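PDB 3WMR: proline iminopeptidase from Streptomyces halstedii, which hydrolyses amide bonds in polyketide substrates that it receives through a hydrophobic tunnel, and probably also releases N-terminal proline from peptides. Local coordinates for residues V27-Y32 and L107-N112; K156-E161 and P270-P275. All coordinates share one frame; numbering follows the deposited sequence.

Contact 1 of 2, residues V27-Y32 and L107-N112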
loop_
_atom_site.group_PDB
_atom_site.type_symbol
_atom_site.label_atom_id
_atom_site.label_comp_id
_atom_site.label_asym_id
_atom_site.label_seq_id
_atom_site.Cartn_x
_atom_site.Cartn_y
_atom_site.Cartn_z
ATOM N N VAL A 27 10.825 8.770 -15.057
ATOM C CA VAL A 27 12.271 8.708 -14.950
ATOM C C VAL A 27 12.705 7.353 -15.508
ATOM O O VAL A 27 11.947 6.385 -15.430
ATOM C CB VAL A 27 12.749 8.918 -13.490
ATOM C CG1 VAL A 27 12.218 10.243 -12.948
ATOM C CG2 VAL A 27 12.320 7.770 -12.581
ATOM N N PRO A 28 13.909 7.281 -16.106
ATOM C CA PRO A 28 14.351 5.977 -16.598
ATOM C C PRO A 28 14.692 5.061 -15.429
ATOM O O PRO A 28 15.306 5.495 -14.457
ATOM C CB PRO A 28 15.605 6.311 -17.413
ATOM C CG PRO A 28 16.139 7.546 -16.767
ATOM C CD PRO A 28 14.935 8.323 -16.301
ATOM N N PHE A 29 14.238 3.819 -15.515
ATOM C CA PHE A 29 14.599 2.779 -14.576
ATOM C C PHE A 29 15.176 1.677 -15.442
ATOM O O PHE A 29 14.440 0.850 -15.995
ATOM C CB PHE A 29 13.372 2.303 -13.786
ATOM C CG PHE A 29 13.636 1.104 -12.906
ATOM C CD1 PHE A 29 14.822 0.992 -12.178
ATOM C CD2 PHE A 29 12.681 0.102 -12.778
ATOM C CE1 PHE A 29 15.056 -0.099 -11.368
ATOM C CE2 PHE A 29 12.911 -0.994 -11.967
ATOM C CZ PHE A 29 14.100 -1.094 -11.265
ATOM N N GLY A 30 16.497 1.699 -15.576
ATOM C CA GLY A 30 17.191 0.871 -16.546
ATOM C C GLY A 30 16.495 0.957 -17.893
ATOM O O GLY A 30 16.310 2.042 -18.447
ATOM N N GLN A 31 16.070 -0.201 -18.381
ATOM C CA GLN A 31 15.421 -0.341 -19.677
ATOM C C GLN A 31 13.987 0.228 -19.721
ATOM O O GLN A 31 13.446 0.440 -20.804
ATOM C CB GLN A 31 15.407 -1.834 -20.024
ATOM C CG GLN A 31 14.801 -2.218 -21.361
ATOM C CD GLN A 31 14.686 -3.721 -21.511
ATOM O OE1 GLN A 31 15.353 -4.475 -20.800
ATOM N NE2 GLN A 31 13.832 -4.167 -22.429
ATOM N N TYR A 32 13.378 0.475 -18.560
ATOM C CA TYR A 32 11.952 0.846 -18.492
ATOM C C TYR A 32 11.764 2.241 -17.909
ATOM O O TYR A 32 12.742 2.909 -17.589
ATOM C CB TYR A 32 11.176 -0.189 -17.662
ATOM C CG TYR A 32 11.545 -1.625 -17.980
ATOM C CD1 TYR A 32 11.119 -2.230 -19.162
ATOM C CD2 TYR A 32 12.322 -2.375 -17.099
ATOM C CE1 TYR A 32 11.458 -3.536 -19.460
ATOM C CE2 TYR A 32 12.658 -3.689 -17.386
ATOM C CZ TYR A 32 12.226 -4.263 -18.565
ATOM O OH TYR A 32 12.569 -5.573 -18.852
ATOM N N LEU A 107 12.293 1.823 -6.344
ATOM C CA LEU A 107 12.159 2.893 -5.362
ATOM C C LEU A 107 13.500 3.619 -5.178
ATOM O O LEU A 107 13.541 4.847 -5.208
ATOM C CB LEU A 107 11.610 2.360 -4.029
ATOM C CG LEU A 107 11.637 3.308 -2.832
ATOM C CD1 LEU A 107 10.837 4.575 -3.096
ATOM C CD2 LEU A 107 11.125 2.612 -1.584
ATOM N N ASP A 108 14.585 2.864 -4.990
ATOM C CA ASP A 108 15.930 3.458 -4.882
ATOM C C ASP A 108 16.238 4.311 -6.114
ATOM O O ASP A 108 16.675 5.451 -5.987
ATOM C CB ASP A 108 17.011 2.381 -4.727
ATOM C CG ASP A 108 17.098 1.841 -3.321
ATOM O OD1 ASP A 108 16.779 2.576 -2.357
ATOM O OD2 ASP A 108 17.492 0.679 -3.171
ATOM N N ASN A 109 15.995 3.756 -7.301
ATOM C CA ASN A 109 16.221 4.493 -8.543
ATOM C C ASN A 109 15.422 5.789 -8.554
ATOM O O ASN A 109 15.954 6.838 -8.923
ATOM C CB ASN A 109 15.890 3.646 -9.783
ATOM C CG ASN A 109 15.977 4.443 -11.079
ATOM O OD1 ASN A 109 14.958 4.826 -11.672
ATOM N ND2 ASN A 109 17.189 4.713 -11.513
ATOM N N LEU A 110 14.163 5.730 -8.123
ATOM C CA LEU A 110 13.294 6.914 -8.146
ATOM C C LEU A 110 13.767 8.027 -7.201
ATOM O O LEU A 110 13.778 9.204 -7.565
ATOM C CB LEU A 110 11.848 6.539 -7.803
ATOM C CG LEU A 110 10.868 7.709 -7.760
ATOM C CD1 LEU A 110 10.680 8.304 -9.148
ATOM C CD2 LEU A 110 9.535 7.261 -7.178
ATOM N N LEU A 111 14.140 7.655 -5.987
ATOM C CA LEU A 111 14.673 8.620 -5.035
ATOM C C LEU A 111 15.925 9.292 -5.612
ATOM O O LEU A 111 16.118 10.496 -5.455
ATOM C CB LEU A 111 14.996 7.936 -3.705
ATOM C CG LEU A 111 13.800 7.344 -2.951
ATOM C CD1 LEU A 111 14.297 6.393 -1.875
ATOM C CD2 LEU A 111 12.905 8.418 -2.352
ATOM N N ASN A 112 16.758 8.508 -6.294
ATOM C CA ASN A 112 17.974 9.026 -6.926
ATOM C C ASN A 112 17.660 9.977 -8.073
ATOM O O ASN A 112 18.177 11.093 -8.098
ATOM C CB ASN A 112 18.872 7.879 -7.431
ATOM C CG ASN A 112 19.504 7.076 -6.306
ATOM O OD1 ASN A 112 19.651 5.862 -6.410
ATOM N ND2 ASN A 112 19.899 7.743 -5.243
#
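The N-terminal beta hairpin of the alpha/beta hydrolase fold, strands 23-29 and 32-39, rests its first strand on helix 100-113, where Val27 and Phe29 meet Leu110 and Asn109. The strand and helix segments run 146° apart, with axes 8.8 Å from each other at the nearest point. Packing falls into two patches. In the deeper one, Val27 CG2 touches Leu110 CD1 at 3.8 Å, the two side chains crossing at about a right angle. In the second, Asn109 reaches the strand because its CG stands opposite the backbone N (chi1 174°), which carries the amide out to the carbonyl of Pro28 and the side chain of Phe29. Amide and ring planes are inclined by 35°. Val27 is also hydrogen-bonded through its backbone to Thr34, which pairs it with the second strand of the hairpin. The hairpin reverses just beyond it in a type II' turn from Phe29 to Tyr32, with Gly30 at the position whose positive phi suits glycine; Phe29 N donates to Tyr32 O at 2.7 Å and Tyr32 N to Phe29 O at 2.8 Å. On the helix side, Asn109 CB meets the ring obliquely, 3.7 Å from Phe29 CD1.

Contact 2 of 2, residues K156-E161 and P270-P275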
loop_
_atom_site.group_PDB
_atom_site.type_symbol
_atom_site.label_atom_id
_atom_site.label_comp_id
_atom_site.label_asym_id
_atom_site.label_seq_id
_atom_site.Cartn_x
_atom_site.Cartn_y
_atom_site.Cartn_z
ATOM N N LYS A 156 1.289 -14.680 5.765
ATOM C CA LYS A 156 0.785 -15.863 6.467
ATOM C C LYS A 156 -0.238 -15.491 7.516
ATOM O O LYS A 156 -1.328 -16.089 7.576
ATOM C CB LYS A 156 1.922 -16.637 7.154
ATOM C CG LYS A 156 2.838 -17.331 6.188
ATOM C CD LYS A 156 3.846 -18.216 6.925
ATOM C CE LYS A 156 4.894 -18.747 5.967
ATOM N NZ LYS A 156 4.283 -19.633 4.923
ATOM N N ILE A 157 0.110 -14.514 8.352
ATOM C CA ILE A 157 -0.814 -14.023 9.354
ATOM C C ILE A 157 -2.024 -13.388 8.638
ATOM O O ILE A 157 -3.157 -13.556 9.074
ATOM C CB ILE A 157 -0.158 -12.995 10.299
ATOM C CG1 ILE A 157 1.006 -13.626 11.080
ATOM C CG2 ILE A 157 -1.182 -12.458 11.282
ATOM C CD1 ILE A 157 1.848 -12.625 11.843
ATOM N N TRP A 158 -1.770 -12.682 7.536
ATOM C CA TRP A 158 -2.858 -12.110 6.720
ATOM C C TRP A 158 -3.871 -13.189 6.370
ATOM O O TRP A 158 -5.034 -13.050 6.695
ATOM C CB TRP A 158 -2.286 -11.463 5.454
ATOM C CG TRP A 158 -3.300 -10.778 4.529
ATOM C CD1 TRP A 158 -3.929 -11.340 3.471
ATOM C CD2 TRP A 158 -3.708 -9.400 4.552
ATOM N NE1 TRP A 158 -4.706 -10.417 2.832
ATOM C CE2 TRP A 158 -4.620 -9.222 3.495
ATOM C CE3 TRP A 158 -3.418 -8.313 5.380
ATOM C CZ2 TRP A 158 -5.228 -7.995 3.229
ATOM C CZ3 TRP A 158 -4.028 -7.081 5.115
ATOM C CH2 TRP A 158 -4.917 -6.934 4.051
ATOM N N LEU A 159 -3.420 -14.292 5.761
ATOM C CA LEU A 159 -4.332 -15.351 5.358
ATOM C C LEU A 159 -5.074 -16.004 6.528
ATOM O O LEU A 159 -6.237 -16.357 6.379
ATOM C CB LEU A 159 -3.642 -16.404 4.481
ATOM C CG LEU A 159 -3.518 -15.986 3.016
ATOM C CD1 LEU A 159 -2.630 -16.957 2.252
ATOM C CD2 LEU A 159 -4.902 -15.872 2.371
ATOM N N GLN A 160 -4.433 -16.151 7.684
ATOM C CA GLN A 160 -5.152 -16.624 8.884
ATOM C C GLN A 160 -6.263 -15.660 9.297
ATOM O O GLN A 160 -7.400 -16.063 9.625
ATOM C CB GLN A 160 -4.169 -16.836 10.040
ATOM C CG GLN A 160 -3.257 -18.009 9.766
ATOM C CD GLN A 160 -2.036 -18.103 10.661
ATOM O OE1 GLN A 160 -1.613 -17.137 11.290
ATOM N NE2 GLN A 160 -1.455 -19.296 10.706
ATOM N N GLU A 161 -5.949 -14.375 9.257
ATOM C CA GLU A 161 -6.916 -13.372 9.643
ATOM C C GLU A 161 -8.060 -13.243 8.625
ATOM O O GLU A 161 -9.203 -13.033 9.024
ATOM C CB GLU A 161 -6.220 -12.031 9.928
ATOM C CG GLU A 161 -5.450 -12.056 11.238
ATOM C CD GLU A 161 -6.376 -12.119 12.439
ATOM O OE1 GLU A 161 -6.927 -11.062 12.845
ATOM O OE2 GLU A 161 -6.566 -13.237 12.978
ATOM N N PRO A 270 -5.398 -5.911 13.862
ATOM C CA PRO A 270 -4.408 -5.777 14.925
ATOM C C PRO A 270 -3.420 -6.938 14.977
ATOM O O PRO A 270 -2.228 -6.714 15.195
ATOM C CB PRO A 270 -5.262 -5.704 16.178
ATOM C CG PRO A 270 -6.457 -4.937 15.717
ATOM C CD PRO A 270 -6.725 -5.446 14.319
ATOM N N ALA A 271 -3.901 -8.155 14.738
ATOM C CA ALA A 271 -3.019 -9.326 14.667
ATOM C C ALA A 271 -1.983 -9.271 13.533
ATOM O O ALA A 271 -0.856 -9.755 13.692
ATOM C CB ALA A 271 -3.844 -10.606 14.557
ATOM N N THR A 272 -2.358 -8.712 12.390
ATOM C CA THR A 272 -1.443 -8.678 11.224
ATOM C C THR A 272 -0.310 -7.686 11.437
ATOM O O THR A 272 0.782 -7.885 10.932
ATOM C CB THR A 272 -2.136 -8.302 9.892
ATOM O OG1 THR A 272 -2.653 -6.970 9.963
ATOM C CG2 THR A 272 -3.248 -9.270 9.547
ATOM N N VAL A 273 -0.573 -6.624 12.204
ATOM C CA VAL A 273 0.436 -5.596 12.456
ATOM C C VAL A 273 1.206 -5.786 13.771
ATOM O O VAL A 273 2.136 -5.050 14.047
ATOM C CB VAL A 273 -0.168 -4.175 12.410
ATOM C CG1 VAL A 273 -0.852 -3.928 11.080
ATOM C CG2 VAL A 273 -1.128 -3.927 13.563
ATOM N N LYS A 274 0.843 -6.786 14.565
ATOM C CA LYS A 274 1.481 -6.998 15.866
ATOM C C LYS A 274 3.006 -7.175 15.798
ATOM O O LYS A 274 3.720 -6.632 16.647
ATOM C CB LYS A 274 0.832 -8.182 16.605
ATOM C CG LYS A 274 1.154 -8.228 18.092
ATOM C CD LYS A 274 0.064 -8.976 18.857
ATOM C CE LYS A 274 0.320 -8.991 20.358
ATOM N NZ LYS A 274 1.669 -9.535 20.683
ATOM N N PRO A 275 3.515 -7.909 14.788
ATOM C CA PRO A 275 4.964 -7.985 14.691
ATOM C C PRO A 275 5.662 -6.611 14.543
ATOM O O PRO A 275 6.771 -6.471 15.027
ATOM C CB PRO A 275 5.182 -8.868 13.457
ATOM C CG PRO A 275 3.955 -9.701 13.377
ATOM C CD PRO A 275 2.864 -8.742 13.756
HETATM O O HOH W 1 -6.714 -9.215 15.176
#
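Ile157, Trp158 and Glu161 of helix 155-166, which opens the largely helical insertion between strands 143-149 and 258-263, probably the cap of this alpha/beta hydrolase, pack against Ala271, Thr272 and Pro275 of helix 270-279. The helix segments are nearly antiparallel at 165°. Ile157 and Pro275 approach tip to tip, CD1 to CG at 3.9 Å, while the other branch, Ile157 CG2, lies anti to the backbone N and comes within 3.8 Å of Thr272 CA. Thr272 instead crosses Glu161 obliquely: its CG2 sits 3.9 Å from Glu161 CG and approaches the Trp158 ring at a slant. Its OG1 is hydrogen-bonded to Thr269 O. Trp158 extends beyond the interface toward His293, the predicted proton donor, and its NE1 bonds Glu235 O. The Glu161 chain bends at chi2 (-69°), laying the carboxylate alongside the methyl of Ala271. OE1 also takes bonds from Thr269 OG1 and Arg164, the latter a salt bridge. With an alanine here, Arg164 would probably lose this counter-charge, Thr269 OG1 its OE1 partner and the Ala271 methyl its cover. One water joins the helices, donating to Glu161 OE1 at 3.0 Å and accepting from Ala271 N at 3.0 Å.

Contacts 1 and 2 illustrate how one central sheet can organise packing at widely separated places. They come in series along the chain, contact 1 closing before contact 2 opens, and lie on opposite sides of the chain's centre, about 32 Å apart between centres and about 19 Å between nearest atoms. Contact 1 involves strand 23-29, one outermost strand; helix 270-279 of contact 2 links strand 258-263 to the other, 283-288, in a beta-alpha-beta crossover. Between these margins runs strand 120-125, which leads to the predicted nucleophile Ser126. Contact 2 borders the probable catalytic centre through Trp158, whose side chain lies about 4 Å from that of His293, whereas contact 1 packs the N-terminal hairpin on helix 100-113, far from it.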